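Monosaccharide-transporting ATPase (Actinobacillus succinogenes, PDB 5DTE) binds beta-D-allopyranose in its interdomain cleft and probably delivers sugars to an ABC transporter for uptake. Local coordinates at residues E49-Q54 with Q275-I280; V85-V90 with K285-Q290; A97-F102 with K122-A127; A160-I165 with L204-N209; I190-S195 with T208-A213. One frame throughout, in Å; residues are numbered along the deposited sequence.

Contact 1 (E49-Q54 with Q275-I280); sequences EETAKQ and QVAIAI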
# COMPACT_ATOMS: atom_id res chain seq x y z
N GLU A 49 8.55 14.79 -5.07
CA GLU A 49 9.46 15.75 -5.68
C GLU A 49 8.76 17.10 -5.95
O GLU A 49 9.39 18.15 -5.89
CB GLU A 49 10.05 15.17 -6.95
CG GLU A 49 11.04 14.06 -6.65
CD GLU A 49 11.63 13.43 -7.90
OE1 GLU A 49 11.25 13.84 -9.02
OE2 GLU A 49 12.47 12.52 -7.75
N GLU A 50 7.46 17.04 -6.21
CA GLU A 50 6.65 18.24 -6.27
C GLU A 50 6.57 18.98 -4.93
O GLU A 50 6.63 20.20 -4.88
CB GLU A 50 5.25 17.89 -6.75
CG GLU A 50 5.21 17.34 -8.15
CD GLU A 50 3.90 16.61 -8.44
OE1 GLU A 50 3.08 16.47 -7.50
OE2 GLU A 50 3.70 16.16 -9.59
N THR A 51 6.42 18.23 -3.84
CA THR A 51 6.41 18.83 -2.51
C THR A 51 7.81 19.35 -2.14
O THR A 51 7.95 20.36 -1.46
CB THR A 51 5.90 17.80 -1.44
OG1 THR A 51 4.48 17.65 -1.55
CG2 THR A 51 6.25 18.21 -0.01
N ALA A 52 8.84 18.66 -2.61
CA ALA A 52 10.21 19.07 -2.34
C ALA A 52 10.48 20.43 -2.99
O ALA A 52 10.88 21.37 -2.31
CB ALA A 52 11.21 18.01 -2.84
N LYS A 53 10.23 20.51 -4.30
CA LYS A 53 10.34 21.76 -5.07
C LYS A 53 9.55 22.92 -4.44
O LYS A 53 10.08 24.01 -4.26
CB LYS A 53 9.85 21.51 -6.50
CG LYS A 53 10.03 22.68 -7.44
CD LYS A 53 9.74 22.25 -8.88
CE LYS A 53 9.41 23.44 -9.77
NZ LYS A 53 8.55 23.04 -10.94
N GLN A 54 8.30 22.65 -4.08
CA GLN A 54 7.45 23.64 -3.43
C GLN A 54 8.04 24.14 -2.12
O GLN A 54 7.99 25.32 -1.83
CB GLN A 54 6.05 23.07 -3.17
CG GLN A 54 5.11 24.07 -2.48
CD GLN A 54 3.77 23.45 -2.08
OE1 GLN A 54 3.10 22.80 -2.90
NE2 GLN A 54 3.36 23.65 -0.82
N GLN A 275 0.03 11.41 1.39
CA GLN A 275 0.82 10.68 2.37
C GLN A 275 2.25 11.21 2.46
O GLN A 275 2.66 11.76 3.48
CB GLN A 275 0.87 9.20 2.02
CG GLN A 275 -0.38 8.43 2.35
CD GLN A 275 -0.12 6.92 2.36
OE1 GLN A 275 1.00 6.45 2.56
NE2 GLN A 275 -1.18 6.16 2.14
N VAL A 276 3.01 11.05 1.38
CA VAL A 276 4.40 11.45 1.38
C VAL A 276 4.54 12.97 1.53
O VAL A 276 5.57 13.46 1.95
CB VAL A 276 5.11 10.97 0.10
CG1 VAL A 276 4.51 11.64 -1.12
CG2 VAL A 276 6.61 11.20 0.20
N ALA A 277 3.48 13.71 1.21
CA ALA A 277 3.49 15.14 1.48
C ALA A 277 3.44 15.35 2.97
O ALA A 277 4.25 16.10 3.51
CB ALA A 277 2.34 15.84 0.80
N ILE A 278 2.51 14.68 3.66
CA ILE A 278 2.47 14.76 5.13
C ILE A 278 3.77 14.25 5.75
O ILE A 278 4.25 14.83 6.72
CB ILE A 278 1.27 13.97 5.72
CG1 ILE A 278 0.05 14.89 5.85
CG2 ILE A 278 1.59 13.46 7.11
CD1 ILE A 278 -0.65 15.23 4.54
N ALA A 279 4.37 13.21 5.17
CA ALA A 279 5.68 12.74 5.64
C ALA A 279 6.74 13.86 5.65
O ALA A 279 7.41 14.10 6.66
CB ALA A 279 6.14 11.59 4.79
N ILE A 280 6.86 14.56 4.52
CA ILE A 280 7.80 15.68 4.38
C ILE A 280 7.41 16.86 5.27
O ILE A 280 8.28 17.59 5.76
CB ILE A 280 7.87 16.15 2.92
CG1 ILE A 280 8.33 15.01 2.01
CG2 ILE A 280 8.78 17.38 2.78
CD1 ILE A 280 7.92 15.18 0.57

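Contact 2 (V85-V90 with K285-Q290); sequences VDAIIV and KQINKQ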
# COMPACT_ATOMS: atom_id res chain seq x y z
N VAL A 85 22.25 13.48 7.26
CA VAL A 85 21.20 14.10 6.48
C VAL A 85 20.25 14.83 7.48
O VAL A 85 20.27 14.55 8.69
CB VAL A 85 20.51 13.02 5.62
CG1 VAL A 85 19.49 12.24 6.43
CG2 VAL A 85 19.92 13.58 4.35
N ASP A 86 19.44 15.78 7.01
CA ASP A 86 18.62 16.57 7.94
C ASP A 86 17.38 15.82 8.45
O ASP A 86 17.02 15.93 9.63
CB ASP A 86 18.22 17.89 7.28
CG ASP A 86 19.41 18.81 7.05
OD1 ASP A 86 20.19 19.05 8.01
OD2 ASP A 86 19.57 19.30 5.91
N ALA A 87 16.73 15.07 7.56
CA ALA A 87 15.67 14.13 7.94
C ALA A 87 15.64 12.90 7.02
O ALA A 87 16.18 12.91 5.91
CB ALA A 87 14.31 14.81 7.93
N ILE A 88 15.00 11.84 7.50
CA ILE A 88 14.76 10.65 6.69
C ILE A 88 13.28 10.23 6.67
O ILE A 88 12.61 10.13 7.70
CB ILE A 88 15.60 9.47 7.18
CG1 ILE A 88 17.01 9.92 7.54
CG2 ILE A 88 15.65 8.38 6.14
CD1 ILE A 88 17.79 8.86 8.24
N ILE A 89 12.77 9.98 5.47
CA ILE A 89 11.48 9.36 5.27
C ILE A 89 11.72 7.97 4.71
O ILE A 89 12.27 7.82 3.62
CB ILE A 89 10.59 10.17 4.31
CG1 ILE A 89 10.41 11.58 4.86
CG2 ILE A 89 9.25 9.47 4.08
CD1 ILE A 89 9.94 12.59 3.83
N VAL A 90 11.31 6.94 5.45
CA VAL A 90 11.52 5.59 4.99
C VAL A 90 10.21 4.80 4.98
O VAL A 90 9.35 4.97 5.86
CB VAL A 90 12.59 4.86 5.84
CG1 VAL A 90 12.05 4.48 7.21
CG2 VAL A 90 13.07 3.63 5.13
N LYS A 285 8.61 19.64 10.67
CA LYS A 285 8.15 20.04 11.99
C LYS A 285 9.14 19.54 13.02
O LYS A 285 9.61 20.30 13.85
CB LYS A 285 6.75 19.52 12.29
CG LYS A 285 5.60 20.39 11.76
CD LYS A 285 4.23 19.85 12.23
CE LYS A 285 3.05 20.39 11.42
NZ LYS A 285 2.03 19.30 11.23
N GLN A 286 9.49 18.27 12.92
CA GLN A 286 10.46 17.67 13.82
C GLN A 286 11.88 18.24 13.66
O GLN A 286 12.69 18.13 14.58
CB GLN A 286 10.48 16.16 13.62
CG GLN A 286 9.54 15.42 14.56
CD GLN A 286 10.00 14.01 14.86
OE1 GLN A 286 10.56 13.32 14.01
NE2 GLN A 286 9.77 13.59 16.10
N ILE A 287 12.20 18.85 12.52
CA ILE A 287 13.46 19.59 12.42
C ILE A 287 13.33 20.89 13.20
O ILE A 287 14.31 21.42 13.73
CB ILE A 287 13.85 19.90 10.95
CG1 ILE A 287 14.23 18.62 10.21
CG2 ILE A 287 15.02 20.90 10.89
CD1 ILE A 287 14.64 18.87 8.78
N ASN A 288 12.12 21.41 13.29
CA ASN A 288 11.92 22.65 14.02
C ASN A 288 11.34 22.38 15.39
O ASN A 288 10.69 23.24 15.97
CB ASN A 288 11.02 23.59 13.23
CG ASN A 288 11.59 23.91 11.87
OD1 ASN A 288 12.55 24.68 11.76
ND2 ASN A 288 11.00 23.33 10.84
N LYS A 289 11.60 21.17 15.89
CA LYS A 289 11.27 20.80 17.26
C LYS A 289 9.81 21.13 17.64
O LYS A 289 9.55 21.66 18.72
CB LYS A 289 12.25 21.47 18.23
CG LYS A 289 13.74 21.21 17.92
CD LYS A 289 14.07 19.73 17.97
CE LYS A 289 15.57 19.47 17.99
NZ LYS A 289 16.28 20.04 16.80
N GLN A 290 8.88 20.84 16.73
CA GLN A 290 7.45 20.90 17.03
C GLN A 290 6.85 19.49 17.08
O GLN A 290 7.33 18.57 16.42
CB GLN A 290 6.68 21.72 16.00
CG GLN A 290 7.31 23.03 15.54
CD GLN A 290 6.61 23.58 14.30
OE1 GLN A 290 7.07 23.39 13.16
NE2 GLN A 290 5.50 24.27 14.51

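Contact 3 (A97-F102 with K122-A127); sequences AFIPAF and KAAEAA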
# COMPACT_ATOMS: atom_id res chain seq x y z
N ALA A 97 12.65 -5.38 11.78
CA ALA A 97 14.05 -5.24 11.40
C ALA A 97 14.58 -3.81 11.48
O ALA A 97 15.76 -3.62 11.77
CB ALA A 97 14.25 -5.76 10.00
N PHE A 98 13.72 -2.83 11.23
CA PHE A 98 14.14 -1.43 11.21
C PHE A 98 14.16 -0.72 12.56
O PHE A 98 14.51 0.45 12.64
CB PHE A 98 13.25 -0.63 10.25
CG PHE A 98 13.53 -0.93 8.80
CD1 PHE A 98 12.96 -2.04 8.20
CD2 PHE A 98 14.37 -0.12 8.06
CE1 PHE A 98 13.21 -2.33 6.88
CE2 PHE A 98 14.62 -0.40 6.74
CZ PHE A 98 14.04 -1.51 6.14
N ILE A 99 13.78 -1.40 13.63
CA ILE A 99 13.77 -0.76 14.94
C ILE A 99 15.18 -0.34 15.42
O ILE A 99 15.34 0.79 15.87
CB ILE A 99 13.10 -1.67 15.98
CG1 ILE A 99 11.60 -1.66 15.77
CG2 ILE A 99 13.43 -1.23 17.40
CD1 ILE A 99 10.88 -2.52 16.76
N PRO A 100 16.20 -1.21 15.32
CA PRO A 100 17.51 -0.73 15.78
C PRO A 100 18.00 0.43 14.93
O PRO A 100 18.74 1.28 15.43
CB PRO A 100 18.41 -1.94 15.60
CG PRO A 100 17.49 -3.10 15.64
CD PRO A 100 16.26 -2.63 14.94
N ALA A 101 17.56 0.47 13.68
CA ALA A 101 17.90 1.55 12.77
C ALA A 101 17.30 2.87 13.22
O ALA A 101 17.99 3.90 13.26
CB ALA A 101 17.43 1.22 11.36
N PHE A 102 16.01 2.84 13.56
CA PHE A 102 15.29 4.02 14.02
C PHE A 102 15.86 4.57 15.33
O PHE A 102 15.98 5.79 15.50
CB PHE A 102 13.80 3.70 14.18
CG PHE A 102 13.01 3.94 12.94
CD1 PHE A 102 12.17 5.05 12.84
CD2 PHE A 102 13.12 3.08 11.84
CE1 PHE A 102 11.45 5.29 11.68
CE2 PHE A 102 12.40 3.31 10.68
CZ PHE A 102 11.56 4.42 10.60
N LYS A 122 4.24 -3.21 19.51
CA LYS A 122 4.67 -3.90 20.73
C LYS A 122 6.18 -4.08 20.80
O LYS A 122 6.76 -4.05 21.88
CB LYS A 122 3.99 -5.25 20.87
CG LYS A 122 2.67 -5.16 21.60
CD LYS A 122 2.39 -6.42 22.41
CE LYS A 122 0.99 -6.37 23.01
NZ LYS A 122 0.71 -7.55 23.87
N ALA A 123 6.81 -4.27 19.64
CA ALA A 123 8.27 -4.43 19.57
C ALA A 123 9.01 -3.10 19.79
O ALA A 123 10.05 -3.04 20.45
CB ALA A 123 8.65 -5.02 18.23
N ALA A 124 8.45 -2.04 19.21
CA ALA A 124 8.90 -0.67 19.43
C ALA A 124 8.76 -0.24 20.89
O ALA A 124 9.60 0.50 21.43
CB ALA A 124 8.13 0.27 18.52
N GLU A 125 7.67 -0.67 21.51
CA GLU A 125 7.44 -0.41 22.92
C GLU A 125 8.55 -1.01 23.75
O GLU A 125 9.11 -0.35 24.64
CB GLU A 125 6.11 -0.99 23.36
CG GLU A 125 5.61 -0.47 24.67
CD GLU A 125 4.26 -1.04 24.99
OE1 GLU A 125 4.08 -2.25 24.76
OE2 GLU A 125 3.38 -0.27 25.41
N ALA A 126 8.87 -2.26 23.43
CA ALA A 126 9.83 -3.06 24.15
C ALA A 126 11.21 -2.41 24.23
O ALA A 126 11.87 -2.48 25.26
CB ALA A 126 9.94 -4.43 23.51
N ALA A 127 11.60 -1.76 23.13
CA ALA A 127 12.95 -1.22 22.98
C ALA A 127 13.05 0.27 23.30
O ALA A 127 14.04 0.91 22.94
CB ALA A 127 13.44 -1.48 21.58

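Contact 4 (A160-I165 with L204-N209); sequences AILEGI and LNVTTN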
# COMPACT_ATOMS: atom_id res chain seq x y z
N ALA A 160 -12.78 -14.87 -4.42
CA ALA A 160 -11.39 -15.31 -4.27
C ALA A 160 -10.47 -14.14 -3.97
O ALA A 160 -10.49 -13.15 -4.68
CB ALA A 160 -10.94 -16.02 -5.51
N ILE A 161 -9.66 -14.27 -2.92
CA ILE A 161 -8.74 -13.21 -2.50
C ILE A 161 -7.31 -13.36 -3.04
O ILE A 161 -6.66 -14.40 -2.84
CB ILE A 161 -8.66 -13.15 -0.96
CG1 ILE A 161 -9.93 -12.52 -0.41
CG2 ILE A 161 -7.43 -12.38 -0.50
CD1 ILE A 161 -9.91 -12.35 1.09
N LEU A 162 -6.80 -12.33 -3.72
CA LEU A 162 -5.37 -12.31 -4.08
C LEU A 162 -4.59 -11.45 -3.08
O LEU A 162 -4.93 -10.30 -2.83
CB LEU A 162 -5.15 -11.79 -5.52
CG LEU A 162 -5.62 -12.57 -6.75
CD1 LEU A 162 -5.78 -11.64 -7.93
CD2 LEU A 162 -4.70 -13.75 -7.14
N GLU A 163 -3.53 -12.02 -2.51
CA GLU A 163 -2.80 -11.36 -1.42
C GLU A 163 -1.40 -10.93 -1.83
O GLU A 163 -0.88 -11.34 -2.88
CB GLU A 163 -2.71 -12.28 -0.22
CG GLU A 163 -3.87 -13.24 -0.12
CD GLU A 163 -3.55 -14.42 0.75
OE1 GLU A 163 -2.59 -14.34 1.54
OE2 GLU A 163 -4.25 -15.45 0.61
N GLY A 164 -0.78 -10.12 -0.99
CA GLY A 164 0.54 -9.61 -1.27
C GLY A 164 1.61 -10.56 -0.78
O GLY A 164 1.30 -11.71 -0.42
N ILE A 165 2.86 -10.10 -0.78
CA ILE A 165 3.96 -10.85 -0.18
C ILE A 165 3.58 -11.23 1.24
O ILE A 165 3.37 -10.35 2.08
CB ILE A 165 5.28 -10.04 -0.14
CG1 ILE A 165 5.75 -9.70 -1.55
CG2 ILE A 165 6.35 -10.82 0.55
CD1 ILE A 165 7.01 -8.89 -1.57
N LEU A 204 -1.88 -12.83 -12.82
CA LEU A 204 -2.46 -13.40 -14.04
C LEU A 204 -2.36 -14.93 -14.01
O LEU A 204 -3.34 -15.63 -14.28
CB LEU A 204 -1.79 -12.82 -15.28
CG LEU A 204 -2.15 -13.33 -16.68
CD1 LEU A 204 -3.55 -12.93 -17.09
CD2 LEU A 204 -1.14 -12.79 -17.69
N ASN A 205 -1.17 -15.44 -13.68
CA ASN A 205 -1.00 -16.88 -13.54
C ASN A 205 -1.89 -17.44 -12.44
O ASN A 205 -2.71 -18.34 -12.69
CB ASN A 205 0.44 -17.23 -13.24
CG ASN A 205 0.67 -18.73 -13.22
OD1 ASN A 205 0.35 -19.41 -12.25
ND2 ASN A 205 1.21 -19.25 -14.32
N VAL A 206 -1.75 -16.90 -11.23
CA VAL A 206 -2.57 -17.39 -10.12
C VAL A 206 -4.09 -17.32 -10.41
O VAL A 206 -4.80 -18.31 -10.19
CB VAL A 206 -2.28 -16.63 -8.83
CG1 VAL A 206 -3.34 -16.93 -7.78
CG2 VAL A 206 -0.89 -16.97 -8.31
N THR A 207 -4.58 -16.19 -10.92
CA THR A 207 -6.01 -16.02 -11.17
C THR A 207 -6.53 -17.03 -12.18
O THR A 207 -7.65 -17.52 -12.05
CB THR A 207 -6.36 -14.60 -11.69
OG1 THR A 207 -5.87 -13.62 -10.78
CG2 THR A 207 -7.86 -14.41 -11.82
N THR A 208 -5.73 -17.33 -13.19
CA THR A 208 -6.15 -18.29 -14.19
C THR A 208 -6.35 -19.65 -13.53
O THR A 208 -7.39 -20.28 -13.72
CB THR A 208 -5.14 -18.39 -15.33
OG1 THR A 208 -5.47 -17.39 -16.30
CG2 THR A 208 -5.20 -19.75 -15.99
N ASN A 209 -5.37 -20.06 -12.74
CA ASN A 209 -5.42 -21.35 -12.08
C ASN A 209 -6.54 -21.40 -11.02
O ASN A 209 -7.07 -22.46 -10.71
CB ASN A 209 -4.06 -21.65 -11.46
CG ASN A 209 -2.94 -21.67 -12.50
OD1 ASN A 209 -3.12 -22.15 -13.63
ND2 ASN A 209 -1.78 -21.13 -12.12

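Contact 5 (I190-S195 with T208-A213); sequences IVASQS and TNILTA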
# COMPACT_ATOMS: atom_id res chain seq x y z
N ILE A 190 -15.76 -16.96 0.76
CA ILE A 190 -14.37 -17.00 0.33
C ILE A 190 -14.02 -18.43 -0.07
O ILE A 190 -13.98 -19.31 0.78
CB ILE A 190 -13.41 -16.50 1.44
CG1 ILE A 190 -13.61 -15.00 1.67
CG2 ILE A 190 -11.96 -16.78 1.08
CD1 ILE A 190 -14.41 -14.68 2.88
N VAL A 191 -13.80 -18.69 -1.36
CA VAL A 191 -13.48 -20.05 -1.78
C VAL A 191 -12.04 -20.21 -2.24
O VAL A 191 -11.56 -21.32 -2.38
CB VAL A 191 -14.40 -20.54 -2.93
CG1 VAL A 191 -15.85 -20.45 -2.52
CG2 VAL A 191 -14.12 -19.76 -4.21
N ALA A 192 -11.35 -19.11 -2.47
CA ALA A 192 -9.95 -19.21 -2.84
C ALA A 192 -9.14 -18.04 -2.27
O ALA A 192 -9.56 -16.88 -2.33
CB ALA A 192 -9.81 -19.29 -4.34
N SER A 193 -8.00 -18.35 -1.68
CA SER A 193 -7.06 -17.31 -1.29
C SER A 193 -5.63 -17.73 -1.60
O SER A 193 -5.14 -18.74 -1.12
CB SER A 193 -7.18 -16.99 0.19
OG SER A 193 -6.33 -15.91 0.48
N GLN A 194 -4.98 -16.92 -2.42
CA GLN A 194 -3.65 -17.24 -2.92
C GLN A 194 -2.85 -15.95 -3.01
O GLN A 194 -3.36 -14.92 -3.44
CB GLN A 194 -3.74 -17.94 -4.27
CG GLN A 194 -2.49 -18.69 -4.71
CD GLN A 194 -2.80 -19.78 -5.74
OE1 GLN A 194 -3.88 -20.39 -5.72
NE2 GLN A 194 -1.86 -20.03 -6.64
N SER A 195 -1.60 -15.99 -2.57
CA SER A 195 -0.72 -14.85 -2.72
C SER A 195 -0.22 -14.67 -4.15
O SER A 195 0.25 -15.62 -4.79
CB SER A 195 0.48 -14.97 -1.78
OG SER A 195 1.42 -13.97 -2.06
N THR A 208 -5.73 -17.33 -13.19
CA THR A 208 -6.15 -18.29 -14.19
C THR A 208 -6.35 -19.65 -13.53
O THR A 208 -7.39 -20.28 -13.72
CB THR A 208 -5.14 -18.39 -15.33
OG1 THR A 208 -5.47 -17.39 -16.30
CG2 THR A 208 -5.20 -19.75 -15.99
N ASN A 209 -5.37 -20.06 -12.74
CA ASN A 209 -5.42 -21.35 -12.08
C ASN A 209 -6.54 -21.40 -11.02
O ASN A 209 -7.07 -22.46 -10.71
CB ASN A 209 -4.06 -21.65 -11.46
CG ASN A 209 -2.94 -21.67 -12.50
OD1 ASN A 209 -3.12 -22.15 -13.63
ND2 ASN A 209 -1.78 -21.13 -12.12
N ILE A 210 -6.91 -20.24 -10.48
CA ILE A 210 -7.99 -20.16 -9.50
C ILE A 210 -9.39 -20.17 -10.15
O ILE A 210 -10.34 -20.71 -9.59
CB ILE A 210 -7.83 -18.91 -8.63
CG1 ILE A 210 -6.59 -19.06 -7.74
CG2 ILE A 210 -9.07 -18.64 -7.80
CD1 ILE A 210 -6.49 -18.00 -6.66
N LEU A 211 -9.48 -19.60 -11.35
CA LEU A 211 -10.74 -19.54 -12.10
C LEU A 211 -11.12 -20.89 -12.71
O LEU A 211 -12.30 -21.20 -12.82
CB LEU A 211 -10.65 -18.49 -13.21
CG LEU A 211 -10.91 -17.02 -12.86
CD1 LEU A 211 -10.64 -16.14 -14.07
CD2 LEU A 211 -12.34 -16.79 -12.31
N THR A 212 -10.13 -21.68 -13.11
CA THR A 212 -10.40 -23.03 -13.56
C THR A 212 -10.86 -23.89 -12.39
O THR A 212 -11.79 -24.67 -12.52
CB THR A 212 -9.19 -23.68 -14.20
OG1 THR A 212 -8.65 -22.81 -15.20
CG2 THR A 212 -9.60 -24.99 -14.84
N ALA A 213 -10.20 -23.72 -11.25
CA ALA A 213 -10.48 -24.51 -10.04
C ALA A 213 -11.93 -24.39 -9.51
O ALA A 213 -12.53 -25.41 -9.14
CB ALA A 213 -9.49 -24.11 -8.94

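Contact 1 (E49-Q54 with Q275-I280)
Thr51 meets Ile280 through a methyl that stands anti to the backbone N, because its chi1 of -75° puts OG1 beside the N and sends CG2 to the opposite side of the CA-CB bond. On Ile280 a chi1 of -59° and a nearly extended chi2 of 157° carry CD1 outward, and the two side chains come together tip to tip. Thr51 CG2 lies 3.5 Å from Ile280 CD1, with Ile280 CG2 next at 3.9 Å from the same methyl. The hydroxyl side of Thr51 faces a smaller neighbour: OG1 sits 3.7 Å from Ala277 CB, a plain van der Waals approach. Ala277 and Ile280, one helical turn apart, thus receive the two branches of one threonine, and the short alanine lets the helices come within 6.2 Å between the CA atoms of Thr51 and Ala277. No hydrogen bond links the two segments. On the inward side Ile280 also packs on Ile89 of strand 87-90, while Ala52 touches Leu59 of strand 58-63. Here two neighbouring helices, 39-54 and 272-287, touch on one face of the six-stranded parallel sheet, as in the alpha/beta lobes of periplasmic sugar-binding proteins.

Contact 2 (V85-V90 with K285-Q290)
A Schellman motif closes helix 272-287, and its last turn lays Ile287 against Asp86 and Ala87, where the chain enters strand 87-90 of the parallel sheet. Lys289 takes a left-handed backbone conformation, and Gln290 N reaches back to Lys285 O at 3.0 Å; the companion bond from Lys289 N to Gln286 O is weak. Across the contact nearly everything is done by one methyl. Ile287 CD1, held out at full stretch by a chi2 of -179°, lies 4.0 Å from Asp86 CB and 4.2 Å from Ala87 CB. The same methyl is 3.9 Å from Asp86 O, so it rests over the backbone as well as on the side chains. These are loose van der Waals distances and no hydrogen bond joins the segments. The carboxylate of Asp86 points elsewhere, its OD2 hydrogen-bonded to Gln28 N. Ala87 is buried and Ile287 partly exposed, which makes this the outer margin of the helix-sheet interface. One turn earlier in the helix Ala283 packs on Ala87, Pro111 touches Ile287 just ahead of strand 112-115, and on its other side strand 87-90 is covered by helix 70-82.

Contact 3 (A97-F102 with K122-A127)
Ile99 is the bump of this contact, and three alanines, Ala123, Ala124 and Ala127, make the shallow hollow that takes it. The two branches of the isoleucine fill different parts of that surface. CD1 is the deeper probe: with chi2 at 180° it lies anti to CA and extends as far as the side chain allows, ending over the peptide link between Ala123 and Ala124. It is 3.6 Å from Ala123 C and 3.5 Å from Ala124 N, so the floor of the hollow is backbone. Its walls are two methyls, Ala123 CB at 3.7 Å from Ile99 CD1 and Ala124 CB at 4.3 Å from that same atom. The second branch, CG2, is turned toward the far end of the helix and meets Ala127 CB more loosely, at 4.2 Å. Ala123 and Ala127 are four residues apart, so Ile99 spans about one helical turn, with a methyl near each end of its reach. Small side chains let the backbones approach, and the CA atoms of Ile99 and Ala124 are 6.6 Å apart. No hydrogen bond or charge enters; methyls meet methyls and one peptide link. The contact grades outward, from buried Ile99 and Ala124 to exposed Ala127, just past the helix end. Around it, Phe98 and Phe102 both pack on Leu119, and Ala124 touches Phe131. Ile99, near the start of helix 99-105, thus rests on the alanine face of helix 121-126, and the two helices belong to successive beta-alpha-beta units, through strands 87-90, 112-115 and 132-135, of a Rossmann-like lobe.

Contact 4 (A160-I165 with L204-N209)
Leu162 pushes its forked end against helix 200-213, one methyl overlapping Val206 and the other lying against the hydroxyl of Thr207. With CG anti to the carbonyl carbon (chi1 -67°), the fork leaves the strand pointed at the helix, and its two prongs part over two consecutive helical residues. CD2 comes within 3.5 Å of Val206 CG1; here the leucine and valine side chains run past one another in opposite senses, flank to flank. CD1 is 3.5 Å from Thr207 OG1, and the leucine crosses this threonine at roughly a right angle. CD2 lies 3.8 Å from the same oxygen, so the hydroxyl touches both prongs. A polar atom in this buried place has its need met within the helix: Thr207 OG1 is hydrogen-bonded to Ala203 O one turn back, and presents itself to carbon of Leu162. The strand and helix backbones stay well apart, 8.0 Å between the CA atoms of Leu162 and Thr207, and the leucine side chain bridges that gap. All three touching residues are buried. Ile220 of strand 219-222 and Ala231 of helix 225-237 each touch both Leu162 and Thr207, adding to the apolar surroundings. The contact is plain helix-on-sheet packing: strand 157-163 lies inside the four-stranded parallel sheet, and helix 200-213 passes over it in the beta-alpha-beta crossover from strand 188-195 to strand 219-222, an architecture shared by the lobes of sugar-binding proteins of this family.

Contact 5 (I190-S195 with T208-A213)
Ile210 packs closely on Ala192 at one end and on the more exposed Gln194 at the other. The inner part centres on the buried isoleucine: Ile210 CG2 lies 3.6 Å from Ala192 CB, and since that alanine has little bulk the helix comes down to 7.0 Å between the CA atoms of Ala192 and Ile210. CG1 and CD1 of the same isoleucine turn along the strand toward Gln194, which is partly exposed. There Ile210 CD1 meets Gln194 CB at 3.6 Å, and the two side chains run alongside one another, pointing opposite ways. A chi1 of -163° lays the extended glutamine chain across the isoleucine, with OE1 3.6 Å from Ile210 CG1, a packing contact without a hydrogen bond. The helix face turned away from the strand is the solvent side: Thr208 and Thr212 are exposed there. Thr212 turns its hydroxyl back to its own helix, OG1 donating to Thr208 O at 3.2 Å, tilted 34° from the carbonyl plane; Thr212 N shares this acceptor. Ile217, in the loop leading to the next strand, touches Ile210. This is the edge of the parallel sheet in an alpha/beta lobe: the crossover helix 200-213 folds back onto 188-195, the outermost strand from which it sets out.

How the contacts relate
Contacts 1, 2 and 3 lie in the lobe with the six-stranded sheet, contacts 4 and 5 in the lobe with the four-stranded one. Contacts 1 and 2 share helix 272-287 and meet where Ile280 packs on Ile89; contact 3 joins contact 2 through Phe102 against Val90. Contacts 4 and 5 use adjoining strands under one helix, with Ile161 N close to Ala192 O and Val206 packed on Gln194. Contact 4 is wholly buried, whereas the other four are partly exposed. All five rest on van der Waals packing. Contacts 1 and 3 join helix to helix; contacts 2, 4 and 5 join helix to strand. Side-chain oxygens are packed against in contacts 1, 4 and 5 (Thr51, Thr207, Gln194), backbone atoms in 2 and 3.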